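Local atomic coordinates of putative alkaline phosphatase (Pseudomonas fluorescens, PDB entry 4F1V), a protein that binds phosphate tightly in the periplasm and probably serves as the solute-binding component of an ABC transporter that imports phosphate. Residues L85-S90 with A267-F272; V140-S145 with T189-V194; N43-F48 with K55-A60. All blocks are in the same frame, centred on the assembly; numbering follows the deposited sequence. Where two conformers were deposited one is given.

Interaction 1: residues L85-S90 with A267-F272; sequences LIQVPS and AWVPVF
At chi1 -176° the chain of Gln87 leaves opposite its own amide nitrogen and runs on extended, which carries its amide end to Val269; there CG2, placed beside the valine's backbone N by chi1 176°, comes up roughly perpendicular to it. Gln87 CD lies 3.6 Å from Val269 CG2, and the same methyl also touches CG and NE2. Glutamine suits this place because its chain packs against an aliphatic neighbour while both ends of the amide are bonded: OE1 accepts from the backbone N of Leu66, and NE2 pairs with the carbonyl of Pro265, fixing the amide's rotation.

Next along the chain, Trp268 sets its CB 3.0 Å from Gln87 O. The tryptophan and Val88 side chains lie alongside each other and point the same way, with Val88 CG1 3.9 Å from Trp268 CE3. Phe349 of helix 339-349 packs against both, and the indole NE1 is bonded to Arg262 O, so the large ring sits among apolar groups with its polar atom satisfied. The prolines then meet, Pro89 CG standing 3.6 Å from Pro270 CD.

Strand 85-94 is outermost in its sheet: Ile86, Val88 and Ser90 pair with strand 291-299, whereas Pro89, having no N-H, offers no donor to the loop. Its CD instead lies 3.1 Å from Trp268 O, an interior oxygen for which the model has no donor. Direct cohesion here is therefore van der Waals packing, partly of C-H groups on carbonyl oxygens and an amide, while polar bonds to Leu66, Pro265 and Arg262 fix the groups that pack.

Interaction 2: residues V140-S145 with T189-V194; sequences VYRSES and TGSQGV. With PI (hydrogenphosphate ion), chain B.
Arg142 lays one face of its guanidinium group against the backbone of Gly190 and Ser191, which leads into helix 190-198, and turns its edge to the bound phosphate. This is the anion site of a periplasmic binding protein of the Venus flytrap type, where strand segment 140-142 and helix segment 190-194 run nearly antiparallel, 166° apart. Bends at chi2 and chi3 fold the arginine chain round so that NH2 gives phosphate O2 a nearly straight bond of 2.8 Å (N-H...O 164°), and NH1 gives O3 a more bent one of 2.9 Å. Ser33, Thr148, Thr9, Ser146, Gly147 and Leu10 complete the grip on the ion.

Another part of the guanidinium edge is gripped side-on by Glu144, through NE and NH2: Arg142 NE donates to Glu144 OE1 at 3.0 Å, and NH2 forms a salt bridge with OE2. Glutamate suits this second shell, since its paired oxygens fix the guanidinium's rotation and would balance its charge. Glycine suits position 190, where phi is 79°.

Farther from the ion, hydroxyls and methyls take over. Ser143 OG and Thr189 OG1 share a 2.8 Å hydrogen bond toward the solvent side. Val194 meets Arg142 broadside, its CG2 3.5 Å from Arg142 CD, and lies antiparallel beside Val140 with CG1 to CG1 at 3.9 Å. The carboxylate ties the two segments together: Arg142 NH2, at 2.8 Å, and Gly190 N, at 2.9 Å, reach Glu144 OE2 from opposite faces of its plane.

Interaction 3: residues N43-F48 with K55-A60; sequences NDYTKF and KNVHWA
A Schellman motif ends helix 33-42 at Asn43, whose side chain reaches across to Asn56 and Val57 as the chain returns toward strand 59-62. Its amide serves both: OD1 accepts from Val57 N at 2.8 Å, with the N-H...O angle 174°, and ND2 donates to Asn56 OD1 at 2.9 Å. Asparagine suits the place, since it tolerates the positive phi and offers both a donor and an acceptor.

A chi1 of -167° swings the ring of Tyr45 over beside Lys55. Lys55 CB sits over the ring's centre in a CH-pi contact, 3.8 Å from the Tyr45 centroid, and the extended lysine chain carries NZ outward to a water that the tyrosine hydroxyl meets only weakly. A second water links Asn43 O, Tyr45 N and Lys55 O.

Inside, Val57 packs between Tyr45 and Phe48: CG2 is 3.7 Å from Tyr45 CA, and CG1 is 3.7 Å from Phe48 CZ. Phe48 also turns its ring edge to Trp59 O, a buried carbonyl without a hydrogen-bond partner. Such packing of the return loop belongs to a beta-alpha-beta crossover, here leading from strand 29-30 through helix 33-42 to the parallel strand 59-62.

In the fold
Interactions 1 and 3 both reach the five-stranded mixed sheet, one at its outermost strand 85-94 and the other at the loop leading into strand 59-62, yet their centres lie about 20 Å apart. Interaction 2 belongs to the separate four-stranded sheet, on the opposite side of the chain's centre from interaction 1, and is the one that grips phosphate. Chemistry follows place. Interaction 1 is buried and its segments meet through van der Waals packing, partly on carbonyl oxygens; interaction 2, partly buried, combines charged and polar bonds at the ligand with valine packing deeper along the strand; interaction 3, farthest from the centre, mixes amide bonds and waters with a hydrophobic inner side.

Interaction 1: residues L85-S90 with A267-F272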
loop_
_atom_site.group_PDB
_atom_site.type_symbol
_atom_site.label_atom_id
_atom_site.label_comp_id
_atom_site.label_asym_id
_atom_site.label_seq_id
_atom_site.Cartn_x
_atom_site.Cartn_y
_atom_site.Cartn_z
ATOM N N LEU A 85 10.976 5.176 15.920
ATOM C CA LEU A 85 10.032 5.418 14.835
ATOM C C LEU A 85 8.702 4.711 15.176
ATOM O O LEU A 85 8.641 3.766 15.994
ATOM C CB LEU A 85 10.571 4.983 13.455
ATOM C CG LEU A 85 10.831 3.486 13.166
ATOM C CD1 LEU A 85 9.575 2.642 12.925
ATOM C CD2 LEU A 85 11.757 3.307 11.978
ATOM N N ILE A 86 7.684 5.175 14.482
ATOM C CA ILE A 86 6.300 4.729 14.527
ATOM C C ILE A 86 5.917 4.270 13.105
ATOM O O ILE A 86 6.112 5.003 12.143
ATOM C CB ILE A 86 5.385 5.871 14.985
ATOM C CG1 ILE A 86 5.708 6.268 16.436
ATOM C CG2 ILE A 86 3.903 5.490 14.790
ATOM C CD1 ILE A 86 5.026 7.558 16.910
ATOM N N GLN A 87 5.341 3.066 13.015
ATOM C CA GLN A 87 4.810 2.522 11.744
ATOM C C GLN A 87 3.353 2.103 12.042
ATOM O O GLN A 87 3.125 1.271 12.922
ATOM C CB GLN A 87 5.619 1.330 11.316
ATOM C CG GLN A 87 5.167 0.787 9.933
ATOM C CD GLN A 87 5.943 -0.450 9.463
ATOM O OE1 GLN A 87 6.365 -0.557 8.302
ATOM N NE2 GLN A 87 6.110 -1.414 10.367
ATOM N N VAL A 88 2.388 2.689 11.308
ATOM C CA VAL A 88 0.974 2.396 11.607
ATOM C C VAL A 88 0.202 2.322 10.303
ATOM O O VAL A 88 0.461 3.065 9.365
ATOM C CB VAL A 88 0.293 3.443 12.497
ATOM C CG1 VAL A 88 0.696 3.287 13.952
ATOM C CG2 VAL A 88 0.573 4.894 12.029
ATOM N N PRO A 89 -0.820 1.436 10.232
ATOM C CA PRO A 89 -1.728 1.468 9.043
ATOM C C PRO A 89 -2.395 2.809 8.930
ATOM O O PRO A 89 -2.814 3.392 9.941
ATOM C CB PRO A 89 -2.751 0.376 9.385
ATOM C CG PRO A 89 -1.913 -0.574 10.175
ATOM C CD PRO A 89 -1.165 0.357 11.134
ATOM N N SER A 90 -2.571 3.234 7.671
ATOM C CA SER A 90 -3.337 4.423 7.326
ATOM C C SER A 90 -4.769 4.097 6.901
ATOM O O SER A 90 -5.719 4.571 7.491
ATOM C CB SER A 90 -2.577 5.165 6.226
ATOM O OG SER A 90 -3.318 6.327 5.860
ATOM N N ALA A 267 4.689 -5.026 14.526
ATOM C CA ALA A 267 3.439 -5.597 15.001
ATOM C C ALA A 267 2.249 -4.803 14.575
ATOM O O ALA A 267 1.100 -5.297 14.672
ATOM C CB ALA A 267 3.493 -5.747 16.485
ATOM N N TRP A 268 2.422 -3.545 14.166
ATOM C CA TRP A 268 1.322 -2.657 13.872
ATOM C C TRP A 268 0.732 -2.823 12.475
ATOM O O TRP A 268 -0.371 -2.387 12.234
ATOM C CB TRP A 268 1.796 -1.208 14.051
ATOM C CG TRP A 268 1.771 -0.816 15.530
ATOM C CD1 TRP A 268 2.771 -1.011 16.456
ATOM C CD2 TRP A 268 0.680 -0.253 16.246
ATOM N NE1 TRP A 268 2.355 -0.599 17.691
ATOM C CE2 TRP A 268 1.082 -0.134 17.632
ATOM C CE3 TRP A 268 -0.614 0.188 15.906
ATOM C CZ2 TRP A 268 0.240 0.421 18.608
ATOM C CZ3 TRP A 268 -1.451 0.701 16.892
ATOM C CH2 TRP A 268 -1.020 0.793 18.220
ATOM N N VAL A 269 1.527 -3.366 11.532
ATOM C CA VAL A 269 1.045 -3.469 10.124
ATOM C C VAL A 269 0.567 -4.887 9.871
ATOM O O VAL A 269 1.379 -5.823 9.771
ATOM C CB VAL A 269 2.138 -3.102 9.098
ATOM C CG1 VAL A 269 1.604 -3.334 7.685
ATOM C CG2 VAL A 269 2.569 -1.662 9.316
ATOM N N PRO A 270 -0.744 -5.104 9.722
ATOM C CA PRO A 270 -1.208 -6.459 9.403
ATOM C C PRO A 270 -0.849 -6.778 7.965
ATOM O O PRO A 270 -0.937 -5.919 7.090
ATOM C CB PRO A 270 -2.754 -6.362 9.520
ATOM C CG PRO A 270 -2.985 -5.067 10.301
ATOM C CD PRO A 270 -1.855 -4.156 9.865
ATOM N N VAL A 271 -0.482 -8.032 7.726
ATOM C CA VAL A 271 -0.312 -8.509 6.395
ATOM C C VAL A 271 -1.170 -9.744 6.174
ATOM O O VAL A 271 -1.430 -10.532 7.082
ATOM C CB VAL A 271 1.139 -8.765 5.999
ATOM C CG1 VAL A 271 1.964 -7.498 6.134
ATOM C CG2 VAL A 271 1.765 -9.905 6.760
ATOM N N PHE A 272 -1.637 -9.883 4.931
ATOM C CA PHE A 272 -2.298 -11.085 4.468
ATOM C C PHE A 272 -1.269 -12.054 3.943
ATOM O O PHE A 272 -0.114 -11.648 3.587
ATOM C CB PHE A 272 -3.388 -10.723 3.410
ATOM C CG PHE A 272 -4.539 -9.986 3.992
ATOM C CD1 PHE A 272 -4.487 -8.590 4.166
ATOM C CD2 PHE A 272 -5.681 -10.671 4.418
ATOM C CE1 PHE A 272 -5.571 -7.936 4.740
ATOM C CE2 PHE A 272 -6.745 -9.997 4.974
ATOM C CZ PHE A 272 -6.699 -8.621 5.160
#

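Interaction 2: residues V140-S145 with T189-V194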
loop_
_atom_site.group_PDB
_atom_site.type_symbol
_atom_site.label_atom_id
_atom_site.label_comp_id
_atom_site.label_asym_id
_atom_site.label_seq_id
_atom_site.Cartn_x
_atom_site.Cartn_y
_atom_site.Cartn_z
ATOM N N VAL A 140 2.434 -5.307 -17.768
ATOM C CA VAL A 140 3.133 -4.098 -17.328
ATOM C C VAL A 140 3.340 -4.204 -15.807
ATOM O O VAL A 140 2.454 -4.656 -15.082
ATOM C CB VAL A 140 2.324 -2.812 -17.656
ATOM C CG1 VAL A 140 3.138 -1.569 -17.293
ATOM C CG2 VAL A 140 1.933 -2.777 -19.128
ATOM N N TYR A 141 4.518 -3.845 -15.316
ATOM C CA TYR A 141 4.879 -3.987 -13.911
ATOM C C TYR A 141 5.713 -2.776 -13.487
ATOM O O TYR A 141 6.231 -2.023 -14.285
ATOM C CB TYR A 141 5.577 -5.314 -13.636
ATOM C CG TYR A 141 6.963 -5.371 -14.248
ATOM C CD1 TYR A 141 8.086 -5.043 -13.502
ATOM C CD2 TYR A 141 7.138 -5.733 -15.572
ATOM C CE1 TYR A 141 9.356 -5.059 -14.021
ATOM C CE2 TYR A 141 8.398 -5.692 -16.146
ATOM C CZ TYR A 141 9.522 -5.376 -15.391
ATOM O OH TYR A 141 10.803 -5.373 -15.932
ATOM N N ARG A 142 5.865 -2.636 -12.150
ATOM C CA ARG A 142 6.618 -1.508 -11.588
ATOM C C ARG A 142 8.111 -1.769 -11.623
ATOM O O ARG A 142 8.595 -2.778 -11.083
ATOM C CB ARG A 142 6.132 -1.229 -10.129
ATOM C CG ARG A 142 4.736 -0.642 -10.076
ATOM C CD ARG A 142 4.716 0.835 -10.449
ATOM N NE ARG A 142 5.402 1.668 -9.455
ATOM C CZ ARG A 142 4.851 2.000 -8.290
ATOM N NH1 ARG A 142 3.563 1.721 -8.024
ATOM N NH2 ARG A 142 5.595 2.645 -7.387
ATOM N N SER A 143 8.847 -0.842 -12.206
ATOM C CA SER A 143 10.281 -0.935 -12.292
ATOM C C SER A 143 11.038 -0.840 -10.982
ATOM O O SER A 143 12.114 -1.392 -10.828
ATOM C CB SER A 143 10.824 0.197 -13.225
ATOM O OG SER A 143 10.656 1.480 -12.634
ATOM N N GLU A 144 10.467 -0.084 -10.047
ATOM C CA GLU A 144 11.159 0.341 -8.832
ATOM C C GLU A 144 10.568 -0.402 -7.615
ATOM O O GLU A 144 9.708 -1.241 -7.707
ATOM C CB GLU A 144 11.099 1.871 -8.665
ATOM C CG GLU A 144 9.869 2.519 -8.108
ATOM C CD GLU A 144 8.646 2.595 -9.008
ATOM O OE1 GLU A 144 8.343 1.678 -9.800
ATOM O OE2 GLU A 144 7.851 3.590 -8.793
ATOM N N SER A 145 11.122 -0.052 -6.426
ATOM C CA SER A 145 10.734 -0.672 -5.189
ATOM C C SER A 145 9.367 -0.093 -4.771
ATOM O O SER A 145 9.241 1.063 -4.385
ATOM C CB SER A 145 11.781 -0.374 -4.140
ATOM O OG SER A 145 11.420 -0.884 -2.869
ATOM N N THR A 189 7.334 3.292 -14.154
ATOM C CA THR A 189 7.713 3.863 -12.851
ATOM C C THR A 189 6.544 4.662 -12.288
ATOM O O THR A 189 6.012 5.549 -12.988
ATOM C CB THR A 189 8.945 4.750 -13.006
ATOM O OG1 THR A 189 9.963 3.971 -13.606
ATOM C CG2 THR A 189 9.423 5.349 -11.687
ATOM N N GLY A 190 6.169 4.393 -11.055
ATOM C CA GLY A 190 5.063 4.997 -10.399
ATOM C C GLY A 190 3.740 4.389 -10.831
ATOM O O GLY A 190 3.563 3.825 -11.892
ATOM N N SER A 191 2.704 4.588 -9.992
ATOM C CA SER A 191 1.337 4.166 -10.386
ATOM C C SER A 191 0.910 4.815 -11.710
ATOM O O SER A 191 0.399 4.151 -12.606
ATOM C CB SER A 191 0.318 4.533 -9.292
ATOM O OG SER A 191 0.495 3.803 -8.089
ATOM N N GLN A 192 1.092 6.139 -11.783
ATOM C CA GLN A 192 0.677 6.825 -12.983
ATOM C C GLN A 192 1.488 6.409 -14.186
ATOM O O GLN A 192 0.958 6.279 -15.306
ATOM C CB GLN A 192 0.733 8.363 -12.696
ATOM C CG GLN A 192 -0.224 8.807 -11.570
ATOM C CD GLN A 192 0.102 10.174 -11.006
ATOM O OE1 GLN A 192 1.127 10.381 -10.285
ATOM N NE2 GLN A 192 -0.721 11.202 -11.374
ATOM N N GLY A 193 2.787 6.239 -14.015
ATOM C CA GLY A 193 3.645 5.810 -15.147
ATOM C C GLY A 193 3.175 4.445 -15.682
ATOM O O GLY A 193 3.173 4.227 -16.923
ATOM N N VAL A 194 2.782 3.539 -14.807
ATOM C CA VAL A 194 2.228 2.234 -15.259
ATOM C C VAL A 194 0.906 2.473 -16.018
ATOM O O VAL A 194 0.705 1.838 -17.072
ATOM C CB VAL A 194 2.080 1.266 -14.082
ATOM C CG1 VAL A 194 1.087 0.162 -14.450
ATOM C CG2 VAL A 194 3.438 0.674 -13.691
HETATM P P PI B . 3.850 2.418 -4.313
HETATM O O1 PI B . 5.019 2.079 -3.388
HETATM O O2 PI B . 4.158 3.644 -5.175
HETATM O O3 PI B . 3.484 1.203 -5.176
HETATM O O4 PI B . 2.624 2.789 -3.431
#

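Interaction 3: residues N43-F48 with K55-A60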
loop_
_atom_site.group_PDB
_atom_site.type_symbol
_atom_site.label_atom_id
_atom_site.label_comp_id
_atom_site.label_asym_id
_atom_site.label_seq_id
_atom_site.Cartn_x
_atom_site.Cartn_y
_atom_site.Cartn_z
ATOM N N ASN A 43 16.996 10.296 6.654
ATOM C CA ASN A 43 16.757 11.719 6.591
ATOM C C ASN A 43 17.322 12.334 5.303
ATOM O O ASN A 43 18.100 13.277 5.346
ATOM C CB ASN A 43 17.256 12.463 7.841
ATOM C CG ASN A 43 16.764 13.907 7.862
ATOM O OD1 ASN A 43 15.654 14.165 7.385
ATOM N ND2 ASN A 43 17.540 14.790 8.436
ATOM N N ASP A 44 16.902 11.760 4.184
ATOM C CA ASP A 44 17.455 12.095 2.879
ATOM C C ASP A 44 16.360 12.633 1.961
ATOM O O ASP A 44 15.647 11.886 1.287
ATOM C CB ASP A 44 18.119 10.884 2.260
ATOM C CG ASP A 44 18.718 11.164 0.878
ATOM O OD1 ASP A 44 18.717 12.332 0.464
ATOM O OD2 ASP A 44 19.173 10.150 0.280
ATOM N N TYR A 45 16.258 13.968 1.948
ATOM C CA TYR A 45 15.208 14.613 1.157
ATOM C C TYR A 45 15.358 14.456 -0.338
ATOM O O TYR A 45 14.396 14.583 -1.091
ATOM C CB TYR A 45 15.158 16.122 1.521
ATOM C CG TYR A 45 13.939 16.856 1.016
ATOM C CD1 TYR A 45 13.963 17.565 -0.189
ATOM C CD2 TYR A 45 12.747 16.845 1.717
ATOM C CE1 TYR A 45 12.877 18.219 -0.680
ATOM C CE2 TYR A 45 11.618 17.491 1.253
ATOM C CZ TYR A 45 11.684 18.186 0.029
ATOM O OH TYR A 45 10.612 18.853 -0.478
ATOM N N THR A 46 16.563 14.088 -0.801
ATOM C CA THR A 46 16.742 13.867 -2.224
ATOM C C THR A 46 15.933 12.687 -2.783
ATOM O O THR A 46 15.669 12.597 -3.959
ATOM C CB THR A 46 18.196 13.684 -2.654
ATOM O OG1 THR A 46 18.709 12.401 -2.272
ATOM C CG2 THR A 46 19.103 14.814 -2.192
ATOM N N LYS A 47 15.478 11.794 -1.868
ATOM C CA LYS A 47 14.577 10.692 -2.231
ATOM C C LYS A 47 13.155 11.171 -2.541
ATOM O O LYS A 47 12.399 10.468 -3.220
ATOM C CB LYS A 47 14.613 9.636 -1.138
ATOM C CG LYS A 47 15.931 8.969 -0.810
ATOM C CD LYS A 47 16.368 8.092 -1.972
ATOM C CE LYS A 47 17.881 7.956 -2.070
ATOM N NZ LYS A 47 18.171 6.586 -2.603
ATOM N N PHE A 48 12.835 12.347 -2.029
ATOM C CA PHE A 48 11.574 13.046 -2.366
ATOM C C PHE A 48 11.753 13.933 -3.602
ATOM O O PHE A 48 10.936 13.872 -4.520
ATOM C CB PHE A 48 11.053 13.876 -1.215
ATOM C CG PHE A 48 10.503 13.124 -0.016
ATOM C CD1 PHE A 48 10.226 11.756 -0.013
ATOM C CD2 PHE A 48 10.191 13.842 1.143
ATOM C CE1 PHE A 48 9.724 11.123 1.092
ATOM C CE2 PHE A 48 9.673 13.218 2.243
ATOM C CZ PHE A 48 9.431 11.862 2.247
ATOM N N LYS A 55 16.198 20.611 3.082
ATOM C CA LYS A 55 15.072 20.224 3.873
ATOM C C LYS A 55 15.322 18.862 4.557
ATOM O O LYS A 55 16.113 18.055 4.077
ATOM C CB LYS A 55 13.782 20.185 2.996
ATOM C CG LYS A 55 13.308 21.564 2.573
ATOM C CD LYS A 55 12.056 21.532 1.773
ATOM C CE LYS A 55 11.507 22.959 1.469
ATOM N NZ LYS A 55 10.293 22.805 0.612
ATOM N N ASN A 56 14.632 18.673 5.655
ATOM C CA ASN A 56 14.567 17.392 6.378
ATOM C C ASN A 56 13.306 16.620 5.954
ATOM O O ASN A 56 12.344 17.152 5.464
ATOM C CB ASN A 56 14.580 17.639 7.896
ATOM C CG ASN A 56 15.916 18.214 8.330
ATOM O OD1 ASN A 56 16.948 17.610 8.116
ATOM N ND2 ASN A 56 15.905 19.427 8.839
ATOM N N VAL A 57 13.370 15.293 6.225
ATOM C CA VAL A 57 12.240 14.394 6.012
ATOM C C VAL A 57 11.611 14.122 7.383
ATOM O O VAL A 57 12.325 13.749 8.319
ATOM C CB VAL A 57 12.679 13.074 5.379
ATOM C CG1 VAL A 57 11.525 12.065 5.307
ATOM C CG2 VAL A 57 13.256 13.322 3.999
ATOM N N HIS A 58 10.297 14.289 7.494
ATOM C CA HIS A 58 9.620 14.090 8.760
ATOM C C HIS A 58 8.773 12.838 8.822
ATOM O O HIS A 58 8.521 12.330 9.925
ATOM C CB HIS A 58 8.777 15.341 9.081
ATOM C CG HIS A 58 9.608 16.583 9.140
ATOM N ND1 HIS A 58 9.794 17.382 8.066
ATOM C CD2 HIS A 58 10.400 17.048 10.151
ATOM C CE1 HIS A 58 10.629 18.333 8.418
ATOM N NE2 HIS A 58 11.079 18.130 9.640
ATOM N N TRP A 59 8.276 12.346 7.672
ATOM C CA TRP A 59 7.381 11.172 7.672
ATOM C C TRP A 59 7.403 10.585 6.247
ATOM O O TRP A 59 7.798 11.237 5.291
ATOM C CB TRP A 59 5.977 11.515 8.111
ATOM C CG TRP A 59 5.118 12.332 7.226
ATOM C CD1 TRP A 59 5.155 13.692 7.054
ATOM C CD2 TRP A 59 4.047 11.877 6.368
ATOM N NE1 TRP A 59 4.171 14.102 6.164
ATOM C CE2 TRP A 59 3.478 12.997 5.739
ATOM C CE3 TRP A 59 3.528 10.595 6.081
ATOM C CZ2 TRP A 59 2.375 12.893 4.858
ATOM C CZ3 TRP A 59 2.442 10.465 5.215
ATOM C CH2 TRP A 59 1.862 11.621 4.621
ATOM N N ALA A 60 6.899 9.342 6.155
ATOM C CA ALA A 60 6.726 8.692 4.848
ATOM C C ALA A 60 5.401 7.916 4.793
ATOM O O ALA A 60 4.934 7.374 5.780
ATOM C CB ALA A 60 7.855 7.772 4.517
HETATM O O HOH W 1 17.582 15.719 3.950
HETATM O O HOH W 2 11.439 21.838 -1.626
#